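Local coordinates for UDP-D-quinovosamine 4-dehydrogenase (Vibrio fischeri, PDB 3NKL), which probably acts as an oxidoreductase and lyase on nucleotide sugars, this chain being a Rossmann-like domain of a longer, probably membrane-bound protein, at residues I66-L71 with E94-P99. Numbering follows the deposited sequence.
Sequences ISTVLL and EVLTIP
Strands 68-71 and 94-97, joined through helix 78-89 in a beta-alpha-beta crossover, pair in parallel inside the sheet, T68 beside E94 and L71 beside T97. Their short axes approach to 4.6 Å at 24°. Five backbone hydrogen bonds link them, zigzagging from E94 N to S67 O (3.0 Å) at one end to I98 N and L71 O (3.1 Å) at the other. The shortest, L71 N to L96 O at 2.7 Å, lies in the carbonyl plane, whereas E94 N lies above the plane of S67's own carbonyl. On the face of T68, L70 and L96, the two leucines run side by side in the same direction, L70 CD2 against L96 CD1 at 3.7 Å. L96 CD1 also borders T68 CG2, while L19 and L23 of helix 14-25 pack on L70. E94, extended with CG anti to the backbone N (chi1 174°), lies alongside T68; its OE2 is 3.4 Å from T68 OG1, at best a weak hydrogen bond. On the other face, that of V69, V95, L71 and T97, L71 CD1 meets V95 CG1 obliquely at 3.7 Å, and both residues touch L88 of the crossover helix. T97 OG1 reaches forward to I98 O (2.8 Å), on a lone pair of that oxygen in the carbonyl plane, and is also bonded by K81 of that helix. The hydrogen-bonded strands sit between strand 5-10 and the short strand 115-116, with helices 14-25 and 78-89 over the two faces, as expected for parallel neighbours in a Rossmann-like alpha/beta fold.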
loop_
_atom_site.group_PDB
_atom_site.type_symbol
_atom_site.label_atom_id
_atom_site.label_comp_id
_atom_site.label_asym_id
_atom_site.label_seq_id
_atom_site.Cartn_x
_atom_site.Cartn_y
_atom_site.Cartn_z
ATOM N N ILE B 66 19.916 -14.868 -0.418
ATOM C CA ILE B 66 18.641 -14.700 -1.114
ATOM C C ILE B 66 18.872 -14.547 -2.621
ATOM O O ILE B 66 19.677 -13.735 -3.044
ATOM C CB ILE B 66 17.872 -13.483 -0.545
ATOM C CG1 ILE B 66 17.252 -13.861 0.811
ATOM C CG2 ILE B 66 16.770 -13.031 -1.527
ATOM C CD1 ILE B 66 17.085 -12.723 1.749
ATOM N N SER B 67 18.182 -15.329 -3.442
ATOM C CA SER B 67 18.360 -15.161 -4.877
ATOM C C SER B 67 17.060 -14.809 -5.584
ATOM O O SER B 67 17.011 -14.811 -6.796
ATOM C CB SER B 67 18.977 -16.415 -5.508
ATOM O OG SER B 67 18.155 -17.533 -5.286
ATOM N N THR B 68 16.020 -14.523 -4.811
ATOM C CA THR B 68 14.700 -14.176 -5.361
ATOM C C THR B 68 14.058 -13.111 -4.488
ATOM O O THR B 68 14.035 -13.248 -3.264
ATOM C CB THR B 68 13.774 -15.412 -5.408
ATOM O OG1 THR B 68 14.317 -16.376 -6.310
ATOM C CG2 THR B 68 12.386 -15.044 -5.878
ATOM N N VAL B 69 13.546 -12.048 -5.117
ATOM C CA VAL B 69 12.840 -11.004 -4.396
ATOM C C VAL B 69 11.452 -10.867 -5.007
ATOM O O VAL B 69 11.302 -10.873 -6.229
ATOM C CB VAL B 69 13.628 -9.664 -4.418
ATOM C CG1 VAL B 69 12.766 -8.504 -3.883
ATOM C CG2 VAL B 69 14.942 -9.816 -3.611
ATOM N N LEU B 70 10.435 -10.801 -4.154
ATOM C CA LEU B 70 9.048 -10.725 -4.603
ATOM C C LEU B 70 8.506 -9.310 -4.425
ATOM O O LEU B 70 8.592 -8.740 -3.340
ATOM C CB LEU B 70 8.190 -11.698 -3.793
ATOM C CG LEU B 70 8.692 -13.144 -3.690
ATOM C CD1 LEU B 70 7.644 -13.963 -2.934
ATOM C CD2 LEU B 70 8.946 -13.724 -5.058
ATOM N N LEU B 71 7.917 -8.755 -5.473
ATOM C CA LEU B 71 7.382 -7.392 -5.400
ATOM C C LEU B 71 5.913 -7.417 -5.014
ATOM O O LEU B 71 5.109 -8.072 -5.672
ATOM C CB LEU B 71 7.516 -6.682 -6.739
ATOM C CG LEU B 71 8.941 -6.547 -7.284
ATOM C CD1 LEU B 71 8.910 -5.758 -8.572
ATOM C CD2 LEU B 71 9.844 -5.859 -6.277
ATOM N N GLU B 94 16.533 -12.843 -8.985
ATOM C CA GLU B 94 15.395 -13.000 -9.856
ATOM C C GLU B 94 14.287 -12.153 -9.234
ATOM O O GLU B 94 14.215 -12.012 -7.995
ATOM C CB GLU B 94 14.991 -14.469 -9.814
ATOM C CG GLU B 94 13.739 -14.782 -10.539
ATOM C CD GLU B 94 13.478 -16.275 -10.589
ATOM O OE1 GLU B 94 13.052 -16.747 -11.660
ATOM O OE2 GLU B 94 13.710 -16.962 -9.566
ATOM N N VAL B 95 13.434 -11.563 -10.062
ATOM C CA VAL B 95 12.398 -10.664 -9.521
ATOM C C VAL B 95 11.025 -11.133 -9.992
ATOM O O VAL B 95 10.806 -11.276 -11.207
ATOM C CB VAL B 95 12.642 -9.196 -9.941
ATOM C CG1 VAL B 95 11.541 -8.298 -9.392
ATOM C CG2 VAL B 95 14.006 -8.708 -9.443
ATOM N N LEU B 96 10.124 -11.404 -9.040
ATOM C CA LEU B 96 8.766 -11.841 -9.364
ATOM C C LEU B 96 7.823 -10.824 -8.770
ATOM O O LEU B 96 8.178 -10.138 -7.821
ATOM C CB LEU B 96 8.436 -13.204 -8.754
ATOM C CG LEU B 96 9.481 -14.309 -8.898
ATOM C CD1 LEU B 96 8.999 -15.600 -8.203
ATOM C CD2 LEU B 96 9.702 -14.547 -10.366
ATOM N N THR B 97 6.618 -10.731 -9.325
ATOM C CA THR B 97 5.658 -9.729 -8.857
ATOM C C THR B 97 4.254 -10.297 -8.700
ATOM O O THR B 97 3.832 -11.169 -9.472
ATOM C CB THR B 97 5.580 -8.497 -9.815
ATOM O OG1 THR B 97 4.608 -7.555 -9.317
ATOM C CG2 THR B 97 5.172 -8.915 -11.219
ATOM N N ILE B 98 3.517 -9.784 -7.717
ATOM C CA ILE B 98 2.093 -10.111 -7.615
ATOM C C ILE B 98 1.360 -9.336 -8.721
ATOM O O ILE B 98 1.962 -8.471 -9.365
ATOM C CB ILE B 98 1.540 -9.742 -6.224
ATOM C CG1 ILE B 98 1.441 -8.220 -6.048
ATOM C CG2 ILE B 98 2.415 -10.371 -5.102
ATOM C CD1 ILE B 98 0.718 -7.840 -4.719
ATOM N N PRO B 99 0.060 -9.620 -8.935
ATOM C CA PRO B 99 -0.703 -8.919 -9.979
ATOM C C PRO B 99 -0.779 -7.400 -9.828
ATOM O O PRO B 99 -0.504 -6.859 -8.764
ATOM C CB PRO B 99 -2.131 -9.517 -9.846
ATOM C CG PRO B 99 -1.855 -10.919 -9.305
ATOM C CD PRO B 99 -0.730 -10.701 -8.308
#